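Side-chain contacts in similarities with probable monooxygenase (Photorhabdus luminescens, PDB 4HB9), which binds flavin-adenine dinucleotide and probably acts as a flavin-dependent monooxygenase of the aromatic-ring-hydroxylase-like kind: residues Ser377-Ser380 / Ala381-Ala384; Glu57-Pro60 / Ala61-Leu65; Lys357-Ser360 / Asp361-Gln365. All blocks are in the same frame, centred on the assembly; numbering follows the deposited sequence.

In the fold
Interaction 2 comes first along the chain, at the break between helices 49-58 and 61-70. Interactions 3 and 1 follow in that order on one long helix, 355-386, near its start and near its end. Their centres lie 29 Å apart, so that helix spans much of the protein. Interaction 3 packs against strand 313-315 of the parallel sheet and against helix 330-349. Interaction 1 reaches strand 218-228 of the mixed sheet. The helix therefore bridges the two sheets. Interactions 1 and 2 stand on opposite sides of the chain's centre, with their own centres about 35 Å apart. None of the three touches another. Each has a side chain about 9 to 13 Å from the bound FAD.

Interaction 1 of 3, residues Ser377-Ser380 / Ala381-Ala384; sequences SLRS and AQNA. With EDO (1,2-ethanediol), chain F.
The amide of Gln382 lies with one face over Leu378. CG and CD1 of Leu378 sit beneath that face, and Gln382 NE2 is 3.8 Å from Leu378 CD1. Leu378 O is on the same side, 3.3 Å from Gln382 CG. Arg379 CA lies on the same face, 3.9 Å from Gln382 OE1; the arginine side chain stays farther off. The Gln382 chain runs extended beyond CG. With CG anti to the carbonyl carbon (chi1 -66°), it leads back along the helix to Leu378.

The second flat group is the amide of Asn383. Its ND2 donates an almost straight bond of 3.1 Å to O2 of a 1,2-ethanediol molecule, probably from the crystallisation liquor. Its OD1 is bonded to Ser389 N, so both ends of the amide are held. The other end of the diol meets the helix backbone: its O1 donates to Ser380 O at 3.1 Å. Ser380 OG also bonds to this O1, but that is tentative because the side chain has two conformers. Ser380 O also accepts from Ala384 N at 3.2 Å, one of four regular i to i+4 bonds here. The shortest of these joins Asn383 N to Arg379 O at 2.8 Å.

Ser377 OG turns back to Ile373 O, one helical turn earlier, and its side chain touches Met326 in a loop. Asn383 and Ala384 both lie against Trp219 of strand 218-228. Phe388, just past the end of helix 355-386, touches Asn383. The last turns of this helix thus rest against the mixed sheet.

Interaction 2 of 3, residues Glu57-Pro60 / Ala61-Leu65; sequences ECLP and AENWL
Trp64 N donates to Pro60 O over 3.0 Å, nearly along the C=O axis, and this i to i+4 bond starts the helix. The preceding helix has ended at Cys58. Leu59 is extended, and Pro60 takes the N-cap position.

Asn63 carries most of the side-chain contact. Its CB sits against the leucine, 3.9 Å from Leu59 CD2. CB and CD1 of Leu59 approach the same carbon almost as closely, and the two side chains cross at about a right angle. Leu59 CD1 also reaches the backbone, 4.0 Å from Trp64 N. The amide end of Asn63 turns to the proline. Asn63 OD1 lies over one face of the pyrrolidine ring, 3.5 Å from Pro60 CG, with CB and CD at almost the same distance. This is van der Waals contact. With CG anti to the carbonyl carbon (chi1 -55°), the amide is brought back over the proline. ND2 is held by two carbonyls, Ile117 O and Lys120 O, which fix the rotation of the amide. That ties the first turn of the new helix to the end of helix 111-119.

Trp64 takes the other way out. Its CG stands anti to the backbone N (chi1 170°), and the indole lies along helix 49-58, against Lys52, Leu55 and Gln56. Its ring also meets that of Phe67, one turn on, with the planes at about 25°.

On the side facing helix 11-22, Leu59, Pro60 and Asn63 all touch His18. This helix follows a Gly-rich turn consistent with the Rossmann-type dinucleotide-binding motif. The contact is a short helix-to-helix connection, with proline at the N-cap of the second helix, set on the first helix of the FAD-binding fold.

Interaction 3 of 3, residues Lys357-Ser360 / Asp361-Gln365; sequences KAIS and DYEQQ
Glu363 N donates to Ile359 O at 2.9 Å, and the carboxylate of Glu363 is anchored beyond the helix. Its OE2 is bonded to Thr314 OG1 and Trp308 NE1, and its OE1 to Ser310 OG. Asp361 is held at both oxygens. OD2 forms a salt bridge with Lys344. OD1 accepts from Gln365 NE2 over 3.2 Å, with the donor above the carboxylate plane. Tyr362 OH bonds to Leu315 O.

On the more open side, a water bonds to Ser360 O at 2.7 Å and to Ser360 OG at 2.9 Å. Ser360 O also accepts from Gln364 N at 2.9 Å. Gln364 OE1 is bonded to Arg367.

The packing centres on Ile359 and Glu363, which lie side by side and point the same way. Ile359 CG2 sits over one face of the Glu363 carboxylate, 3.8 Å from OE2. Glu363 CG is anti to the carbonyl carbon (chi1 -69°), and the extended chain carries the acid along Ile359. Tyr362 presents a ring edge to Ile359 O. Its ring then packs on Thr314 and on Leu340 of helix 330-349.

Glu363 is a buried acid with three polar partners. If it is ionised, they would probably offset the cost of burying the charge. They also tie the helix to strand 313-315 and the nearby loop.

Interaction 1 of 3, residues Ser377-Ser380 / Ala381-Ala384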
loop_
_atom_site.group_PDB
_atom_site.type_symbol
_atom_site.label_atom_id
_atom_site.label_comp_id
_atom_site.label_asym_id
_atom_site.label_seq_id
_atom_site.Cartn_x
_atom_site.Cartn_y
_atom_site.Cartn_z
ATOM N N SER A 377 -5.836 -11.498 -5.004
ATOM C CA SER A 377 -4.369 -11.401 -4.837
ATOM C C SER A 377 -3.666 -12.751 -4.752
ATOM O O SER A 377 -2.615 -12.966 -5.371
ATOM C CB SER A 377 -4.020 -10.604 -3.582
ATOM O OG SER A 377 -4.441 -9.274 -3.715
ATOM N N LEU A 378 -4.234 -13.660 -3.972
ATOM C CA LEU A 378 -3.682 -14.983 -3.838
ATOM C C LEU A 378 -3.672 -15.716 -5.184
ATOM O O LEU A 378 -2.643 -16.254 -5.590
ATOM C CB LEU A 378 -4.465 -15.776 -2.798
ATOM C CG LEU A 378 -3.953 -17.181 -2.484
ATOM C CD1 LEU A 378 -2.499 -17.191 -2.043
ATOM C CD2 LEU A 378 -4.818 -17.789 -1.397
ATOM N N ARG A 379 -4.793 -15.716 -5.899
ATOM C CA ARG A 379 -4.838 -16.399 -7.196
ATOM C C ARG A 379 -3.884 -15.783 -8.223
ATOM O O ARG A 379 -3.296 -16.508 -9.030
ATOM C CB ARG A 379 -6.260 -16.433 -7.754
ATOM C CG ARG A 379 -7.201 -17.232 -6.866
ATOM C CD ARG A 379 -8.542 -17.509 -7.524
ATOM N NE ARG A 379 -9.422 -16.335 -7.538
ATOM C CZ ARG A 379 -10.143 -15.907 -6.502
ATOM N NH1 ARG A 379 -10.099 -16.537 -5.335
ATOM N NH2 ARG A 379 -10.904 -14.826 -6.633
ATOM N N SER A 380 -3.753 -14.461 -8.198
ATOM C CA SER A 380 -2.823 -13.766 -9.088
ATOM C C SER A 380 -1.385 -14.203 -8.826
ATOM O O SER A 380 -0.629 -14.496 -9.760
ATOM C CB SER A 380 -2.931 -12.245 -8.915
ATOM O OG SER A 380 -1.914 -11.597 -9.652
ATOM N N ALA A 381 -1.000 -14.246 -7.555
ATOM C CA ALA A 381 0.333 -14.698 -7.201
ATOM C C ALA A 381 0.552 -16.149 -7.655
ATOM O O ALA A 381 1.605 -16.505 -8.178
ATOM C CB ALA A 381 0.557 -14.555 -5.709
ATOM N N GLN A 382 -0.446 -17.008 -7.449
ATOM C CA GLN A 382 -0.304 -18.407 -7.828
ATOM C C GLN A 382 -0.201 -18.535 -9.346
ATOM O O GLN A 382 0.567 -19.377 -9.858
ATOM C CB GLN A 382 -1.469 -19.227 -7.284
ATOM C CG GLN A 382 -1.502 -19.300 -5.748
ATOM C CD GLN A 382 -2.787 -19.929 -5.201
ATOM O OE1 GLN A 382 -3.818 -19.887 -5.851
ATOM N NE2 GLN A 382 -2.725 -20.472 -3.986
ATOM N N ASN A 383 -0.958 -17.711 -10.051
ATOM C CA ASN A 383 -0.929 -17.725 -11.504
ATOM C C ASN A 383 0.466 -17.374 -12.043
ATOM O O ASN A 383 0.890 -17.894 -13.099
ATOM C CB ASN A 383 -1.947 -16.772 -12.087
ATOM C CG ASN A 383 -2.088 -16.929 -13.591
ATOM O OD1 ASN A 383 -2.158 -18.052 -14.111
ATOM N ND2 ASN A 383 -2.107 -15.796 -14.306
ATOM N N ALA A 384 1.209 -16.538 -11.312
ATOM C CA ALA A 384 2.548 -16.182 -11.777
ATOM C C ALA A 384 3.464 -17.424 -11.875
ATOM O O ALA A 384 4.360 -17.472 -12.699
ATOM C CB ALA A 384 3.162 -15.136 -10.851
HETATM C C1 EDO F . 0.319 -12.062 -12.542
HETATM O O1 EDO F . 0.824 -12.147 -11.212
HETATM C C2 EDO F . -0.426 -13.344 -12.873
HETATM O O2 EDO F . -1.850 -13.184 -12.740
#

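Interaction 2 of 3, residues Glu57-Pro60 / Ala61-Leu65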
loop_
_atom_site.group_PDB
_atom_site.type_symbol
_atom_site.label_atom_id
_atom_site.label_comp_id
_atom_site.label_asym_id
_atom_site.label_seq_id
_atom_site.Cartn_x
_atom_site.Cartn_y
_atom_site.Cartn_z
ATOM N N GLU A 57 -13.852 12.575 -1.792
ATOM C CA GLU A 57 -14.906 12.747 -0.771
ATOM C C GLU A 57 -14.364 13.096 0.631
ATOM O O GLU A 57 -15.083 13.656 1.454
ATOM C CB GLU A 57 -15.833 11.501 -0.757
ATOM C CG GLU A 57 -16.542 11.305 -2.103
ATOM C CD GLU A 57 -17.756 10.381 -2.089
ATOM O OE1 GLU A 57 -18.074 9.757 -1.049
ATOM O OE2 GLU A 57 -18.408 10.278 -3.158
ATOM N N CYS A 58 -13.109 12.780 0.923
ATOM C CA CYS A 58 -12.569 13.070 2.255
ATOM C C CYS A 58 -11.692 14.308 2.342
ATOM O O CYS A 58 -11.676 14.989 3.378
ATOM C CB CYS A 58 -11.752 11.896 2.779
ATOM S SG CYS A 58 -12.776 10.462 3.165
ATOM N N LEU A 59 -10.912 14.552 1.291
ATOM C CA LEU A 59 -9.897 15.592 1.318
ATOM C C LEU A 59 -10.529 16.988 1.177
ATOM O O LEU A 59 -11.476 17.148 0.400
ATOM C CB LEU A 59 -8.900 15.400 0.181
ATOM C CG LEU A 59 -7.810 14.322 0.232
ATOM C CD1 LEU A 59 -6.982 14.372 -1.055
ATOM C CD2 LEU A 59 -6.895 14.450 1.411
ATOM N N PRO A 60 -9.984 17.987 1.890
ATOM C CA PRO A 60 -10.348 19.375 1.566
ATOM C C PRO A 60 -10.051 19.663 0.109
ATOM O O PRO A 60 -9.170 19.030 -0.477
ATOM C CB PRO A 60 -9.441 20.215 2.447
ATOM C CG PRO A 60 -8.975 19.303 3.523
ATOM C CD PRO A 60 -8.936 17.930 2.922
ATOM N N ALA A 61 -10.786 20.597 -0.474
ATOM C CA ALA A 61 -10.644 20.876 -1.888
ATOM C C ALA A 61 -9.203 21.241 -2.253
ATOM O O ALA A 61 -8.735 20.855 -3.311
ATOM C CB ALA A 61 -11.602 21.983 -2.301
ATOM N N GLU A 62 -8.485 21.955 -1.392
ATOM C CA GLU A 62 -7.126 22.354 -1.779
ATOM C C GLU A 62 -6.199 21.123 -1.899
ATOM O O GLU A 62 -5.367 21.039 -2.816
ATOM C CB GLU A 62 -6.549 23.454 -0.897
ATOM C CG GLU A 62 -6.217 23.092 0.535
ATOM C CD GLU A 62 -5.465 24.212 1.264
ATOM O OE1 GLU A 62 -4.631 24.921 0.629
ATOM O OE2 GLU A 62 -5.684 24.357 2.485
ATOM N N ASN A 63 -6.379 20.152 -1.007
ATOM C CA ASN A 63 -5.615 18.890 -1.096
ATOM C C ASN A 63 -6.007 18.107 -2.351
ATOM O O ASN A 63 -5.133 17.573 -3.057
ATOM C CB ASN A 63 -5.833 17.992 0.128
ATOM C CG ASN A 63 -5.517 18.676 1.438
ATOM O OD1 ASN A 63 -6.032 19.753 1.723
ATOM N ND2 ASN A 63 -4.692 18.048 2.252
ATOM N N TRP A 64 -7.299 18.049 -2.646
ATOM C CA TRP A 64 -7.767 17.323 -3.820
ATOM C C TRP A 64 -7.170 17.937 -5.098
ATOM O O TRP A 64 -6.632 17.232 -5.958
ATOM C CB TRP A 64 -9.300 17.302 -3.882
ATOM C CG TRP A 64 -9.815 16.783 -5.165
ATOM C CD1 TRP A 64 -10.473 17.481 -6.132
ATOM C CD2 TRP A 64 -9.675 15.462 -5.656
ATOM N NE1 TRP A 64 -10.763 16.667 -7.187
ATOM C CE2 TRP A 64 -10.267 15.424 -6.930
ATOM C CE3 TRP A 64 -9.113 14.298 -5.144
ATOM C CZ2 TRP A 64 -10.330 14.265 -7.673
ATOM C CZ3 TRP A 64 -9.151 13.165 -5.893
ATOM C CH2 TRP A 64 -9.755 13.152 -7.142
ATOM N N LEU A 65 -7.190 19.258 -5.196
ATOM C CA LEU A 65 -6.589 19.895 -6.385
ATOM C C LEU A 65 -5.092 19.599 -6.497
ATOM O O LEU A 65 -4.577 19.407 -7.613
ATOM C CB LEU A 65 -6.827 21.405 -6.396
ATOM C CG LEU A 65 -8.253 21.897 -6.617
ATOM C CD1 LEU A 65 -8.256 23.415 -6.702
ATOM C CD2 LEU A 65 -8.910 21.314 -7.848
#

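Interaction 3 of 3, residues Lys357-Ser360 / Asp361-Gln365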
loop_
_atom_site.group_PDB
_atom_site.type_symbol
_atom_site.label_atom_id
_atom_site.label_comp_id
_atom_site.label_asym_id
_atom_site.label_seq_id
_atom_site.Cartn_x
_atom_site.Cartn_y
_atom_site.Cartn_z
ATOM N N LYS A 357 -22.956 -0.265 16.802
ATOM C CA LYS A 357 -23.669 -0.735 15.623
ATOM C C LYS A 357 -23.045 -0.193 14.321
ATOM O O LYS A 357 -22.903 -0.924 13.345
ATOM C CB LYS A 357 -25.157 -0.369 15.656
ATOM C CG LYS A 357 -26.079 -1.437 16.220
ATOM C CD LYS A 357 -27.533 -0.958 16.162
ATOM C CE LYS A 357 -28.518 -1.908 16.834
ATOM N NZ LYS A 357 -28.466 -1.828 18.318
ATOM N N ALA A 358 -22.735 1.100 14.301
ATOM C CA ALA A 358 -22.137 1.719 13.110
ATOM C C ALA A 358 -20.759 1.093 12.816
ATOM O O ALA A 358 -20.435 0.820 11.659
ATOM C CB ALA A 358 -22.009 3.227 13.313
ATOM N N ILE A 359 -19.963 0.875 13.857
ATOM C CA ILE A 359 -18.678 0.190 13.711
ATOM C C ILE A 359 -18.881 -1.218 13.128
ATOM O O ILE A 359 -18.177 -1.621 12.201
ATOM C CB ILE A 359 -17.879 0.177 15.021
ATOM C CG1 ILE A 359 -17.388 1.596 15.340
ATOM C CG2 ILE A 359 -16.686 -0.761 14.909
ATOM C CD1 ILE A 359 -16.797 1.758 16.718
ATOM N N SER A 360 -19.868 -1.947 13.644
ATOM C CA SER A 360 -20.214 -3.276 13.125
ATOM C C SER A 360 -20.546 -3.305 11.648
ATOM O O SER A 360 -20.145 -4.244 10.935
ATOM C CB SER A 360 -21.420 -3.848 13.913
ATOM O OG SER A 360 -21.594 -5.193 13.562
ATOM N N ASP A 361 -21.298 -2.300 11.193
ATOM C CA ASP A 361 -21.690 -2.131 9.788
ATOM C C ASP A 361 -20.441 -1.948 8.933
ATOM O O ASP A 361 -20.305 -2.571 7.857
ATOM C CB ASP A 361 -22.623 -0.897 9.649
ATOM C CG ASP A 361 -23.233 -0.721 8.255
ATOM O OD1 ASP A 361 -23.195 -1.629 7.407
ATOM O OD2 ASP A 361 -23.790 0.371 7.984
ATOM N N TYR A 362 -19.568 -1.048 9.386
ATOM C CA TYR A 362 -18.272 -0.822 8.711
ATOM C C TYR A 362 -17.509 -2.152 8.578
ATOM O O TYR A 362 -17.066 -2.510 7.500
ATOM C CB TYR A 362 -17.426 0.203 9.488
ATOM C CG TYR A 362 -15.932 0.092 9.177
ATOM C CD1 TYR A 362 -15.433 0.402 7.916
ATOM C CD2 TYR A 362 -15.047 -0.385 10.124
ATOM C CE1 TYR A 362 -14.068 0.270 7.627
ATOM C CE2 TYR A 362 -13.698 -0.521 9.856
ATOM C CZ TYR A 362 -13.211 -0.196 8.603
ATOM O OH TYR A 362 -11.865 -0.349 8.351
ATOM N N GLU A 363 -17.377 -2.866 9.695
ATOM C CA GLU A 363 -16.592 -4.100 9.737
ATOM C C GLU A 363 -17.148 -5.178 8.834
ATOM O O GLU A 363 -16.388 -5.893 8.167
ATOM C CB GLU A 363 -16.404 -4.598 11.180
ATOM C CG GLU A 363 -15.500 -3.676 11.993
ATOM C CD GLU A 363 -15.439 -4.032 13.449
ATOM O OE1 GLU A 363 -16.438 -4.630 13.930
ATOM O OE2 GLU A 363 -14.434 -3.672 14.135
ATOM N N GLN A 364 -18.474 -5.278 8.771
ATOM C CA GLN A 364 -19.121 -6.285 7.936
ATOM C C GLN A 364 -18.921 -5.970 6.439
ATOM O O GLN A 364 -18.576 -6.851 5.646
ATOM C CB GLN A 364 -20.613 -6.403 8.290
ATOM C CG GLN A 364 -21.321 -7.566 7.649
ATOM C CD GLN A 364 -21.002 -8.925 8.279
ATOM O OE1 GLN A 364 -20.200 -9.046 9.216
ATOM N NE2 GLN A 364 -21.615 -9.965 7.736
ATOM N N GLN A 365 -19.105 -4.714 6.052
ATOM C CA GLN A 365 -18.862 -4.311 4.673
ATOM C C GLN A 365 -17.397 -4.485 4.309
ATOM O O GLN A 365 -17.076 -4.943 3.209
ATOM C CB GLN A 365 -19.279 -2.855 4.417
ATOM C CG GLN A 365 -20.774 -2.636 4.529
ATOM C CD GLN A 365 -21.223 -1.327 3.926
ATOM O OE1 GLN A 365 -20.710 -0.887 2.888
ATOM N NE2 GLN A 365 -22.203 -0.706 4.559
HETATM O O HOH W 1 -19.912 -6.795 11.852
#